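Local coordinates for TTHB210-like domain-containing protein (Thermus thermophilus, PDB 3VG8) that is of unknown function but forms a novel homodecamer and is controlled by the sigma-E/anti-sigma-E regulatory system of Thermus thermophilus, at residues P12-I15 with G19-Y22; E30-A35 with T65-A70; L34-D37 with N41-K44; L51-L54 with K59-D62; S84-H87 with E92-Y95. The protein carries 1 engineered substitution. One frame throughout, in Å; residues are numbered along the deposited sequence.

After helix 3-10, contact 1 closes a three-residue turn that leads into strand 20-23, which lies beside strand 33-36 in the antiparallel sheet. Contact 2 then closes the longest loop, setting the start of strand 33-36 against helix 65-71. Contact 3 opens on the same strand, shares L34 and A35 with it, and turns the hairpin into strand 42-50. Contact 4, joining helix 51-55 to strand 60-61, also falls within the loop of contact 2 and touches it where E30 OE1 lies 3.4 Å from Y60 CE1. Contact 5 follows in series, closing the hairpin between strands 78-84 and 94-100; L51 N and P93 O, 2.9 Å apart, link it to contact 4.

Contact 1 (P12-I15 with G19-Y22); sequences PNFI and GTLY
F14 sets its ring obliquely against the backbone of G19, with the hydroxyl of T20 at its edge, where the chain turns back into strand 20-23. Its CB sits 3.9 Å from T20 OG1. With CG anti to the backbone N (chi1 177°), the ring swings to the G19 side: CD1 meets T20 OG1 at 3.7 Å, near the ring plane, while CE1 comes to 3.5 Å from G19 CA. The tip atom CZ is still within 4.1 Å of G19 CA. R38 and E112 of the same chain also touch this ring.

The backbone evidence is a single antiparallel bridge. G19 N donates to I15 O at 2.7 Å with an N-H...O angle of 169°, and I15 N returns a longer but nearly straight bond to G19 O. Positive phi (88°) at G19 would force a side chain against the preceding carbonyl oxygen, which accounts for glycine here. T20 OG1 stands 3.0 Å from N13 O, although its proton has a second possible acceptor. A water donates to N13 O at 3.2 Å and accepts from L21 N.

Y22 carries the sheet into a second subunit by an antiparallel ladder. The chemistry is therefore mainly backbone polar: the turn is held by two amide bonds and a water, with the T20 hydroxyl a possible further donor and one buried aromatic ring packed against it.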
loop_
_atom_site.group_PDB
_atom_site.type_symbol
_atom_site.label_atom_id
_atom_site.label_comp_id
_atom_site.label_asym_id
_atom_site.label_seq_id
_atom_site.Cartn_x
_atom_site.Cartn_y
_atom_site.Cartn_z
ATOM N N PRO F 12 -9.956 -22.334 31.624
ATOM C CA PRO F 12 -9.587 -23.648 31.091
ATOM C C PRO F 12 -8.220 -23.594 30.441
ATOM O O PRO F 12 -7.749 -22.527 30.062
ATOM C CB PRO F 12 -10.698 -23.945 30.085
ATOM C CG PRO F 12 -11.111 -22.579 29.629
ATOM C CD PRO F 12 -11.140 -21.803 30.928
ATOM N N ASN F 13 -7.580 -24.749 30.320
ATOM C CA ASN F 13 -6.259 -24.824 29.717
ATOM C C ASN F 13 -6.365 -24.400 28.251
ATOM O O ASN F 13 -7.206 -24.906 27.514
ATOM C CB ASN F 13 -5.731 -26.260 29.804
ATOM C CG ASN F 13 -4.253 -26.322 30.147
ATOM O OD1 ASN F 13 -3.827 -25.861 31.212
ATOM N ND2 ASN F 13 -3.460 -26.900 29.249
ATOM N N PHE F 14 -5.515 -23.470 27.835
ATOM C CA PHE F 14 -5.530 -23.007 26.457
ATOM C C PHE F 14 -4.107 -23.057 25.929
ATOM O O PHE F 14 -3.199 -22.469 26.519
ATOM C CB PHE F 14 -6.078 -21.571 26.389
ATOM C CG PHE F 14 -6.061 -20.964 24.996
ATOM C CD1 PHE F 14 -7.162 -21.091 24.148
ATOM C CD2 PHE F 14 -4.960 -20.223 24.556
ATOM C CE1 PHE F 14 -7.170 -20.481 22.901
ATOM C CE2 PHE F 14 -4.966 -19.610 23.307
ATOM C CZ PHE F 14 -6.075 -19.738 22.479
ATOM N N ILE F 15 -3.899 -23.767 24.824
ATOM C CA ILE F 15 -2.559 -23.850 24.250
ATOM C C ILE F 15 -2.472 -23.038 22.972
ATOM O O ILE F 15 -3.238 -23.242 22.022
ATOM C CB ILE F 15 -2.137 -25.323 23.970
ATOM C CG1 ILE F 15 -2.023 -26.088 25.287
ATOM C CG2 ILE F 15 -0.805 -25.374 23.231
ATOM C CD1 ILE F 15 -3.339 -26.440 25.878
ATOM N N GLY F 19 -5.585 -24.106 21.008
ATOM C CA GLY F 19 -6.824 -23.700 21.653
ATOM C C GLY F 19 -7.128 -24.616 22.829
ATOM O O GLY F 19 -6.238 -25.299 23.347
ATOM N N THR F 20 -8.380 -24.622 23.263
ATOM C CA THR F 20 -8.797 -25.494 24.356
ATOM C C THR F 20 -9.374 -26.715 23.659
ATOM O O THR F 20 -10.369 -26.614 22.939
ATOM C CB THR F 20 -9.872 -24.831 25.219
ATOM O OG1 THR F 20 -9.342 -23.619 25.761
ATOM C CG2 THR F 20 -10.299 -25.760 26.352
ATOM N N LEU F 21 -8.733 -27.857 23.874
ATOM C CA LEU F 21 -9.115 -29.113 23.223
ATOM C C LEU F 21 -9.975 -30.077 24.008
ATOM O O LEU F 21 -9.788 -30.279 25.207
ATOM C CB LEU F 21 -7.864 -29.879 22.799
ATOM C CG LEU F 21 -7.015 -29.282 21.684
ATOM C CD1 LEU F 21 -5.743 -30.120 21.521
ATOM C CD2 LEU F 21 -7.823 -29.262 20.396
ATOM N N TYR F 22 -10.893 -30.706 23.294
ATOM C CA TYR F 22 -11.772 -31.687 23.882
ATOM C C TYR F 22 -12.072 -32.765 22.863
ATOM O O TYR F 22 -12.160 -32.504 21.667
ATOM C CB TYR F 22 -13.062 -31.016 24.378
ATOM C CG TYR F 22 -12.829 -30.244 25.666
ATOM C CD1 TYR F 22 -12.144 -30.840 26.733
ATOM C CD2 TYR F 22 -13.235 -28.913 25.809
ATOM C CE1 TYR F 22 -11.859 -30.135 27.907
ATOM C CE2 TYR F 22 -12.958 -28.195 26.984
ATOM C CZ TYR F 22 -12.265 -28.820 28.025
ATOM O OH TYR F 22 -11.961 -28.144 29.184
HETATM O O HOH W 1 -6.302 -27.537 25.940
#

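Contact 2 (E30-A35 with T65-A70); sequences EGPFLA and TKTLRA
P32 and T67 bring their CA atoms to 7.0 Å, the closest CA pair of 30-35 and 65-70, P32 lying just ahead of strand 33-36. The peptide bond before P32 is cis, and G31 just ahead has backbone angles that only glycine readily takes (phi 97°, psi -132°), so the chain is kinked where it enters the strand. No direct hydrogen bond crosses the contact.

Of the strand side, P32 and L34 point at the helix while F33 between them points the other way. T67 answers both with its methyl group: CG2 is anti to the backbone N, which leaves OG1 beside the backbone N (chi1 -60°). The methyl touches P32 CG at 3.8 Å and meets the end of L34 tip to tip, 3.8 Å from CD2 and 4.0 Å from CD1. The hydroxyl has a different role. T67 OG1 is 3.9 Å from P32 CD and bonds a water at 2.8 Å, and the same water donates to P32 O at 2.7 Å.

Elsewhere P32 packs on V45 and F47 of strand 42-50, and the helix is tied outward by a salt bridge from R69 to D77 of a fourth subunit. An alanine in place of P32 would lose CG and CD and is likely to leave the T67 methyl with a gap on one flank, besides giving up the preference for the cis peptide.

Chemically, then, the helix meets the sheet through buried methyl and ring carbons, and between these two segments the polar link is relayed by water, from P32 O to T67 OG1.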
loop_
_atom_site.group_PDB
_atom_site.type_symbol
_atom_site.label_atom_id
_atom_site.label_comp_id
_atom_site.label_asym_id
_atom_site.label_seq_id
_atom_site.Cartn_x
_atom_site.Cartn_y
_atom_site.Cartn_z
ATOM N N GLU F 30 -8.768 -41.514 16.298
ATOM C CA GLU F 30 -9.155 -40.552 15.266
ATOM C C GLU F 30 -9.855 -39.286 15.740
ATOM O O GLU F 30 -9.613 -38.207 15.202
ATOM C CB GLU F 30 -10.057 -41.198 14.222
ATOM C CG GLU F 30 -9.417 -42.313 13.439
ATOM C CD GLU F 30 -9.570 -43.654 14.136
ATOM O OE1 GLU F 30 -9.054 -44.654 13.594
ATOM O OE2 GLU F 30 -10.209 -43.708 15.214
ATOM N N GLY F 31 -10.752 -39.426 16.711
ATOM C CA GLY F 31 -11.481 -38.279 17.204
ATOM C C GLY F 31 -12.849 -38.147 16.564
ATOM O O GLY F 31 -13.543 -39.143 16.406
ATOM N N PRO F 32 -13.223 -36.949 16.079
ATOM C CA PRO F 32 -12.457 -35.700 16.067
ATOM C C PRO F 32 -12.277 -34.910 17.364
ATOM O O PRO F 32 -13.048 -35.049 18.318
ATOM C CB PRO F 32 -13.188 -34.877 15.013
ATOM C CG PRO F 32 -14.613 -35.238 15.273
ATOM C CD PRO F 32 -14.565 -36.739 15.506
ATOM N N PHE F 33 -11.229 -34.086 17.370
ATOM C CA PHE F 33 -10.936 -33.213 18.490
ATOM C C PHE F 33 -11.607 -31.876 18.165
ATOM O O PHE F 33 -11.643 -31.443 17.002
ATOM C CB PHE F 33 -9.436 -32.990 18.637
ATOM C CG PHE F 33 -8.686 -34.179 19.152
ATOM C CD1 PHE F 33 -8.564 -35.329 18.381
ATOM C CD2 PHE F 33 -8.058 -34.133 20.401
ATOM C CE1 PHE F 33 -7.822 -36.417 18.839
ATOM C CE2 PHE F 33 -7.308 -35.216 20.870
ATOM C CZ PHE F 33 -7.189 -36.357 20.090
ATOM N N LEU F 34 -12.153 -31.229 19.186
ATOM C CA LEU F 34 -12.802 -29.945 19.003
ATOM C C LEU F 34 -11.906 -28.895 19.667
ATOM O O LEU F 34 -11.536 -29.031 20.829
ATOM C CB LEU F 34 -14.183 -29.966 19.649
ATOM C CG LEU F 34 -15.085 -31.130 19.221
ATOM C CD1 LEU F 34 -16.370 -31.114 20.041
ATOM C CD2 LEU F 34 -15.420 -31.029 17.743
ATOM N N ALA F 35 -11.547 -27.860 18.912
ATOM C CA ALA F 35 -10.683 -26.797 19.425
ATOM C C ALA F 35 -11.485 -25.517 19.607
ATOM O O ALA F 35 -12.038 -24.981 18.646
ATOM C CB ALA F 35 -9.523 -26.536 18.467
ATOM N N THR F 65 -19.232 -39.078 13.236
ATOM C CA THR F 65 -20.677 -38.879 13.191
ATOM C C THR F 65 -21.288 -38.429 14.516
ATOM O O THR F 65 -22.042 -37.441 14.556
ATOM C CB THR F 65 -21.376 -40.150 12.723
ATOM O OG1 THR F 65 -20.633 -40.709 11.637
ATOM C CG2 THR F 65 -22.804 -39.835 12.228
ATOM N N LYS F 66 -20.971 -39.152 15.590
ATOM C CA LYS F 66 -21.478 -38.836 16.932
ATOM C C LYS F 66 -21.116 -37.397 17.311
ATOM O O LYS F 66 -21.988 -36.583 17.605
ATOM C CB LYS F 66 -20.885 -39.813 17.968
ATOM C CG LYS F 66 -21.294 -39.562 19.429
ATOM C CD LYS F 66 -20.601 -40.566 20.371
ATOM C CE LYS F 66 -20.853 -40.258 21.849
ATOM N NZ LYS F 66 -20.043 -41.124 22.787
ATOM N N THR F 67 -19.821 -37.099 17.297
ATOM C CA THR F 67 -19.323 -35.772 17.639
ATOM C C THR F 67 -19.943 -34.684 16.754
ATOM O O THR F 67 -20.478 -33.702 17.255
ATOM C CB THR F 67 -17.780 -35.716 17.502
ATOM O OG1 THR F 67 -17.185 -36.678 18.388
ATOM C CG2 THR F 67 -17.255 -34.314 17.842
ATOM N N LEU F 68 -19.868 -34.861 15.441
ATOM C CA LEU F 68 -20.415 -33.889 14.501
ATOM C C LEU F 68 -21.892 -33.588 14.764
ATOM O O LEU F 68 -22.274 -32.425 14.936
ATOM C CB LEU F 68 -20.224 -34.391 13.064
ATOM C CG LEU F 68 -18.760 -34.395 12.614
ATOM C CD1 LEU F 68 -18.604 -35.082 11.264
ATOM C CD2 LEU F 68 -18.276 -32.962 12.556
ATOM N N ARG F 69 -22.712 -34.637 14.809
ATOM C CA ARG F 69 -24.149 -34.502 15.053
ATOM C C ARG F 69 -24.435 -33.631 16.264
ATOM O O ARG F 69 -25.373 -32.833 16.252
ATOM C CB ARG F 69 -24.793 -35.880 15.276
ATOM C CG ARG F 69 -24.691 -36.843 14.092
ATOM C CD ARG F 69 -26.004 -36.991 13.323
ATOM N NE ARG F 69 -25.887 -38.029 12.301
ATOM C CZ ARG F 69 -26.881 -38.445 11.517
ATOM N NH1 ARG F 69 -28.095 -37.914 11.626
ATOM N NH2 ARG F 69 -26.658 -39.400 10.620
ATOM N N ALA F 70 -23.622 -33.793 17.308
ATOM C CA ALA F 70 -23.799 -33.028 18.536
ATOM C C ALA F 70 -23.539 -31.546 18.325
ATOM O O ALA F 70 -24.063 -30.715 19.066
ATOM C CB ALA F 70 -22.888 -33.564 19.632
HETATM O O HOH W 2 -14.667 -36.840 19.485
#

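Contact 3 (L34-D37 with N41-K44); sequences LAYD and NLVK
L42 CD1 sits over one face of the Y36 ring, 4.0 Å from its centroid and 16° off the normal, a CH-pi contact displaced toward the ring rim. The same methyl reaches 3.7 Å from L34 CB, so one branch of L42 fills the angle between two side chains of strand 33-36. This tight part continues in the backbone. A35 O accepts V43 N at 2.7 Å and, more weakly, K44 N at 3.3 Å, while A35 N donates to K44 O at 3.0 Å.

At the turn end, packing gives way to polar contacts. D37 N donates to N41 O at 2.9 Å. The D37 carboxylate, with CG between the backbone N and carbonyl carbon (chi1 59°), folds back over the turn, where OD1 takes N41 N at 3.0 Å from above the carboxylate plane and also A39 N. The amide of the partly exposed N41 is steeply turned against this carboxylate, and its ND2 bond to D37 OD2 is weak and long; N41 OD1 pairs with K8 of a third subunit. An alanine at D37 would probably leave N41 N and A39 N without their common acceptor and the turn less firmly set. The buried K44 carries its extended chain away from A35 to salt bridges with E107 and E98 of the same chain.

Two residues, V43 and K44, thus face A35, with V43 psi at -40°: a classic beta bulge near the turn of an antiparallel hairpin.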
loop_
_atom_site.group_PDB
_atom_site.type_symbol
_atom_site.label_atom_id
_atom_site.label_comp_id
_atom_site.label_asym_id
_atom_site.label_seq_id
_atom_site.Cartn_x
_atom_site.Cartn_y
_atom_site.Cartn_z
ATOM N N LEU F 34 -12.153 -31.229 19.186
ATOM C CA LEU F 34 -12.802 -29.945 19.003
ATOM C C LEU F 34 -11.906 -28.895 19.667
ATOM O O LEU F 34 -11.536 -29.031 20.829
ATOM C CB LEU F 34 -14.183 -29.966 19.649
ATOM C CG LEU F 34 -15.085 -31.130 19.221
ATOM C CD1 LEU F 34 -16.370 -31.114 20.041
ATOM C CD2 LEU F 34 -15.420 -31.029 17.743
ATOM N N ALA F 35 -11.547 -27.860 18.912
ATOM C CA ALA F 35 -10.683 -26.797 19.425
ATOM C C ALA F 35 -11.485 -25.517 19.607
ATOM O O ALA F 35 -12.038 -24.981 18.646
ATOM C CB ALA F 35 -9.523 -26.536 18.467
ATOM N N TYR F 36 -11.513 -25.030 20.845
ATOM C CA TYR F 36 -12.237 -23.818 21.198
ATOM C C TYR F 36 -11.288 -22.659 21.464
ATOM O O TYR F 36 -10.137 -22.883 21.862
ATOM C CB TYR F 36 -13.067 -24.075 22.458
ATOM C CG TYR F 36 -14.167 -25.096 22.268
ATOM C CD1 TYR F 36 -13.897 -26.471 22.325
ATOM C CD2 TYR F 36 -15.473 -24.687 21.975
ATOM C CE1 TYR F 36 -14.898 -27.411 22.088
ATOM C CE2 TYR F 36 -16.488 -25.619 21.739
ATOM C CZ TYR F 36 -16.193 -26.975 21.794
ATOM O OH TYR F 36 -17.188 -27.892 21.540
ATOM N N ASP F 37 -11.752 -21.423 21.255
ATOM C CA ASP F 37 -10.897 -20.279 21.551
ATOM C C ASP F 37 -11.104 -19.841 23.009
ATOM O O ASP F 37 -11.798 -20.514 23.773
ATOM C CB ASP F 37 -11.139 -19.110 20.592
ATOM C CG ASP F 37 -12.576 -18.601 20.608
ATOM O OD1 ASP F 37 -13.299 -18.762 21.634
ATOM O OD2 ASP F 37 -12.970 -18.015 19.568
ATOM N N ASN F 41 -15.806 -20.372 21.940
ATOM C CA ASN F 41 -16.395 -20.620 20.621
ATOM C C ASN F 41 -15.615 -21.763 19.948
ATOM O O ASN F 41 -14.383 -21.817 20.044
ATOM C CB ASN F 41 -16.252 -19.394 19.721
ATOM C CG ASN F 41 -16.948 -18.183 20.275
ATOM O OD1 ASN F 41 -18.110 -18.253 20.645
ATOM N ND2 ASN F 41 -16.239 -17.056 20.331
ATOM N N LEU F 42 -16.322 -22.655 19.266
ATOM C CA LEU F 42 -15.686 -23.758 18.553
ATOM C C LEU F 42 -15.027 -23.208 17.279
ATOM O O LEU F 42 -15.689 -22.639 16.414
ATOM C CB LEU F 42 -16.718 -24.811 18.177
ATOM C CG LEU F 42 -16.196 -25.979 17.328
ATOM C CD1 LEU F 42 -15.135 -26.758 18.095
ATOM C CD2 LEU F 42 -17.382 -26.895 16.957
ATOM N N VAL F 43 -13.718 -23.395 17.182
ATOM C CA VAL F 43 -12.922 -22.913 16.054
ATOM C C VAL F 43 -12.730 -23.960 14.953
ATOM O O VAL F 43 -12.787 -23.641 13.752
ATOM C CB VAL F 43 -11.522 -22.447 16.559
ATOM C CG1 VAL F 43 -10.657 -21.956 15.409
ATOM C CG2 VAL F 43 -11.704 -21.310 17.562
ATOM N N LYS F 44 -12.507 -25.205 15.353
ATOM C CA LYS F 44 -12.275 -26.260 14.369
ATOM C C LYS F 44 -12.452 -27.666 14.895
ATOM O O LYS F 44 -12.419 -27.895 16.092
ATOM C CB LYS F 44 -10.880 -26.124 13.746
ATOM C CG LYS F 44 -9.690 -26.232 14.717
ATOM C CD LYS F 44 -8.368 -26.063 13.938
ATOM C CE LYS F 44 -7.146 -25.854 14.819
ATOM N NZ LYS F 44 -5.913 -25.524 14.013
#

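Contact 4 (L51-L54 with K59-D62); sequences LKKL and KYVD
Y60, on the short strand 60-61 that builds an antiparallel ladder with a fourth subunit, brings its side chain against K53 and L54 of helix 51-55. The two elements are joined by a short connection and stay well apart as backbones: L54 CA and K59 CA, the nearest pair, are 8.3 Å apart.

The touching is done chiefly by the phenol oxygen. Y60 OH lies 3.5 Å from K53 CG and 3.6 Å from K53 CB, the lysine crossing the tyrosine at about a right angle. Because K53 is bent at each torsion beyond CB (chi2 -56°), its chain curls round and NZ also comes to 4.1 Å from Y60 OH, too far to count as a hydrogen bond. L54 CD2 adds a lighter touch on Y60 CE2 at 4.4 Å, approaching the ring obliquely. No hydrogen bond joins the segments, so the evidence is for van der Waals packing.

H58 meets the Y60 ring with planes at about 60°. L54 of the helix also packs on L54 of the fourth subunit. The arrangement is an aromatic residue of an interface strand packed on a short helix, both elements belonging to the subunit boundary of the oligomer.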
loop_
_atom_site.group_PDB
_atom_site.type_symbol
_atom_site.label_atom_id
_atom_site.label_comp_id
_atom_site.label_asym_id
_atom_site.label_seq_id
_atom_site.Cartn_x
_atom_site.Cartn_y
_atom_site.Cartn_z
ATOM N N LEU F 51 -0.136 -41.594 8.865
ATOM C CA LEU F 51 0.234 -41.643 7.461
ATOM C C LEU F 51 0.316 -43.097 6.988
ATOM O O LEU F 51 -0.121 -43.440 5.877
ATOM C CB LEU F 51 1.594 -40.955 7.262
ATOM C CG LEU F 51 2.177 -40.944 5.837
ATOM C CD1 LEU F 51 1.213 -40.281 4.875
ATOM C CD2 LEU F 51 3.506 -40.216 5.841
ATOM N N LYS F 52 0.864 -43.962 7.834
ATOM C CA LYS F 52 0.995 -45.365 7.463
ATOM C C LYS F 52 -0.338 -45.997 7.075
ATOM O O LYS F 52 -0.380 -46.806 6.151
ATOM C CB LYS F 52 1.629 -46.182 8.590
ATOM C CG LYS F 52 1.924 -47.629 8.151
ATOM C CD LYS F 52 2.657 -48.427 9.207
ATOM C CE LYS F 52 1.737 -48.768 10.364
ATOM N NZ LYS F 52 2.465 -49.470 11.457
ATOM N N LYS F 53 -1.412 -45.647 7.785
ATOM C CA LYS F 53 -2.730 -46.196 7.480
ATOM C C LYS F 53 -3.163 -45.743 6.083
ATOM O O LYS F 53 -3.835 -46.492 5.365
ATOM C CB LYS F 53 -3.788 -45.738 8.496
ATOM C CG LYS F 53 -3.525 -46.103 9.959
ATOM C CD LYS F 53 -3.329 -47.595 10.175
ATOM C CE LYS F 53 -4.600 -48.400 9.932
ATOM N NZ LYS F 53 -5.616 -48.175 10.987
ATOM N N LEU F 54 -2.780 -44.522 5.698
ATOM C CA LEU F 54 -3.137 -44.002 4.379
ATOM C C LEU F 54 -2.349 -44.771 3.314
ATOM O O LEU F 54 -2.864 -45.080 2.240
ATOM C CB LEU F 54 -2.826 -42.495 4.277
ATOM C CG LEU F 54 -3.514 -41.580 5.289
ATOM C CD1 LEU F 54 -3.187 -40.104 4.969
ATOM C CD2 LEU F 54 -5.023 -41.817 5.234
ATOM N N LYS F 59 -9.629 -47.869 4.939
ATOM C CA LYS F 59 -10.831 -47.149 4.564
ATOM C C LYS F 59 -11.512 -46.596 5.791
ATOM O O LYS F 59 -11.989 -47.344 6.648
ATOM C CB LYS F 59 -11.804 -48.054 3.791
ATOM C CG LYS F 59 -11.298 -48.446 2.421
ATOM C CD LYS F 59 -12.271 -49.335 1.653
ATOM C CE LYS F 59 -13.510 -48.583 1.202
ATOM N NZ LYS F 59 -14.356 -48.164 2.352
ATOM N N TYR F 60 -11.536 -45.271 5.880
ATOM C CA TYR F 60 -12.169 -44.585 6.998
ATOM C C TYR F 60 -13.543 -44.168 6.509
ATOM O O TYR F 60 -13.658 -43.297 5.634
ATOM C CB TYR F 60 -11.358 -43.352 7.384
ATOM C CG TYR F 60 -10.086 -43.645 8.133
ATOM C CD1 TYR F 60 -10.107 -43.920 9.500
ATOM C CD2 TYR F 60 -8.860 -43.603 7.493
ATOM C CE1 TYR F 60 -8.937 -44.134 10.201
ATOM C CE2 TYR F 60 -7.681 -43.819 8.187
ATOM C CZ TYR F 60 -7.721 -44.080 9.536
ATOM O OH TYR F 60 -6.541 -44.270 10.227
ATOM N N VAL F 61 -14.583 -44.795 7.052
ATOM C CA VAL F 61 -15.947 -44.489 6.627
ATOM C C VAL F 61 -16.799 -44.068 7.807
ATOM O O VAL F 61 -16.653 -44.608 8.913
ATOM C CB VAL F 61 -16.606 -45.713 5.959
ATOM C CG1 VAL F 61 -17.952 -45.330 5.361
ATOM C CG2 VAL F 61 -15.689 -46.267 4.880
ATOM N N ASP F 62 -17.673 -43.088 7.570
ATOM C CA ASP F 62 -18.589 -42.591 8.597
ATOM C C ASP F 62 -17.842 -42.195 9.863
ATOM O O ASP F 62 -18.197 -42.634 10.945
ATOM C CB ASP F 62 -19.613 -43.679 8.951
ATOM C CG ASP F 62 -20.853 -43.124 9.667
ATOM O OD1 ASP F 62 -21.524 -43.910 10.366
ATOM O OD2 ASP F 62 -21.173 -41.919 9.525
#

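Contact 5 (S84-H87 with E92-Y95); sequences SGPH and EPHY
P86 and P93 lie side by side and point the same way across the hairpin formed by strands 78-84 and 94-100, with P86 CD 4.0 Å from P93 CG. The pairing puts two rings of carbon next to each other where the strands part into the connecting loop. The peptide bond before P86 is cis, and P86 CB comes to 3.8 Å from E92 N, so the ring is set against both E92 and P93.

Next to the prolines, strand 78-84 ends and strand 94-100 begins. S84 and H94 form an antiparallel hydrogen-bonded pair with both side chains on the same face of the sheet: S84 N donates to H94 O at 2.9 Å and H94 N to S84 O at 2.7 Å. The serine carbonyl also receives P93 CA at 3.6 Å as a CA-H...O contact. Between S84 and P86 lies G85, whose backbone angles demand glycine; a CB there would also press on E92 O.

CB makes the closest approach of the H94 side chain, 3.5 Å from S84 O, which lies near the ring plane at its edge, while the end of the side chain leads away; CG stands anti to the carbonyl carbon and beside the backbone N (chi1 -84°). The side chain packs on M48 and P50 at the end of strand 42-50.

What fixes the rotation of the imidazole is a bond within its own segment: H94 ND1 donates to E92 O at 2.7 Å, with an N-H...O angle of 156° and the oxygen 4° from the ring plane.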
loop_
_atom_site.group_PDB
_atom_site.type_symbol
_atom_site.label_atom_id
_atom_site.label_comp_id
_atom_site.label_asym_id
_atom_site.label_seq_id
_atom_site.Cartn_x
_atom_site.Cartn_y
_atom_site.Cartn_z
ATOM N N SER F 84 2.165 -34.154 11.051
ATOM C CA SER F 84 2.633 -34.178 12.430
ATOM C C SER F 84 3.380 -35.445 12.863
ATOM O O SER F 84 2.859 -36.558 12.738
ATOM C CB SER F 84 1.447 -33.970 13.368
ATOM O OG SER F 84 1.839 -34.143 14.712
ATOM N N GLY F 85 4.595 -35.265 13.377
ATOM C CA GLY F 85 5.371 -36.387 13.875
ATOM C C GLY F 85 6.356 -37.085 12.957
ATOM O O GLY F 85 6.359 -36.903 11.749
ATOM N N PRO F 86 7.190 -37.955 13.526
ATOM C CA PRO F 86 7.166 -38.238 14.960
ATOM C C PRO F 86 7.904 -37.239 15.855
ATOM O O PRO F 86 8.674 -36.409 15.388
ATOM C CB PRO F 86 7.792 -39.629 15.027
ATOM C CG PRO F 86 8.844 -39.543 13.976
ATOM C CD PRO F 86 8.142 -38.840 12.826
ATOM N N HIS F 87 7.639 -37.331 17.153
ATOM C CA HIS F 87 8.301 -36.519 18.165
ATOM C C HIS F 87 7.789 -37.073 19.498
ATOM O O HIS F 87 6.891 -37.914 19.514
ATOM C CB HIS F 87 7.977 -35.016 17.986
ATOM C CG HIS F 87 6.515 -34.696 17.990
ATOM N ND1 HIS F 87 5.724 -34.826 19.112
ATOM C CD2 HIS F 87 5.708 -34.211 17.015
ATOM C CE1 HIS F 87 4.494 -34.431 18.830
ATOM N NE2 HIS F 87 4.458 -34.052 17.566
ATOM N N GLU F 92 4.793 -41.969 15.256
ATOM C CA GLU F 92 4.884 -42.094 13.803
ATOM C C GLU F 92 4.157 -40.937 13.124
ATOM O O GLU F 92 3.277 -40.310 13.719
ATOM C CB GLU F 92 4.256 -43.409 13.348
ATOM C CG GLU F 92 2.798 -43.499 13.708
ATOM C CD GLU F 92 2.159 -44.791 13.243
ATOM O OE1 GLU F 92 2.195 -45.084 12.030
ATOM O OE2 GLU F 92 1.612 -45.512 14.097
ATOM N N PRO F 93 4.497 -40.666 11.853
ATOM C CA PRO F 93 3.867 -39.579 11.100
ATOM C C PRO F 93 2.350 -39.669 11.074
ATOM O O PRO F 93 1.774 -40.742 10.885
ATOM C CB PRO F 93 4.478 -39.721 9.699
ATOM C CG PRO F 93 5.811 -40.365 9.958
ATOM C CD PRO F 93 5.455 -41.401 11.005
ATOM N N HIS F 94 1.715 -38.523 11.274
ATOM C CA HIS F 94 0.263 -38.384 11.263
ATOM C C HIS F 94 -0.131 -37.176 10.406
ATOM O O HIS F 94 0.721 -36.405 9.957
ATOM C CB HIS F 94 -0.270 -38.117 12.673
ATOM C CG HIS F 94 -0.471 -39.347 13.490
ATOM N ND1 HIS F 94 0.575 -40.122 13.940
ATOM C CD2 HIS F 94 -1.603 -39.951 13.923
ATOM C CE1 HIS F 94 0.095 -41.154 14.613
ATOM N NE2 HIS F 94 -1.222 -41.074 14.617
ATOM N N TYR F 95 -1.431 -37.042 10.169
ATOM C CA TYR F 95 -1.964 -35.890 9.472
ATOM C C TYR F 95 -3.166 -35.433 10.291
ATOM O O TYR F 95 -3.923 -36.252 10.855
ATOM C CB TYR F 95 -2.364 -36.207 8.025
ATOM C CG TYR F 95 -1.404 -35.598 7.022
ATOM C CD1 TYR F 95 -1.559 -34.276 6.569
ATOM C CD2 TYR F 95 -0.289 -36.315 6.587
ATOM C CE1 TYR F 95 -0.610 -33.693 5.702
ATOM C CE2 TYR F 95 0.643 -35.757 5.745
ATOM C CZ TYR F 95 0.486 -34.445 5.301
ATOM O OH TYR F 95 1.456 -33.910 4.475
#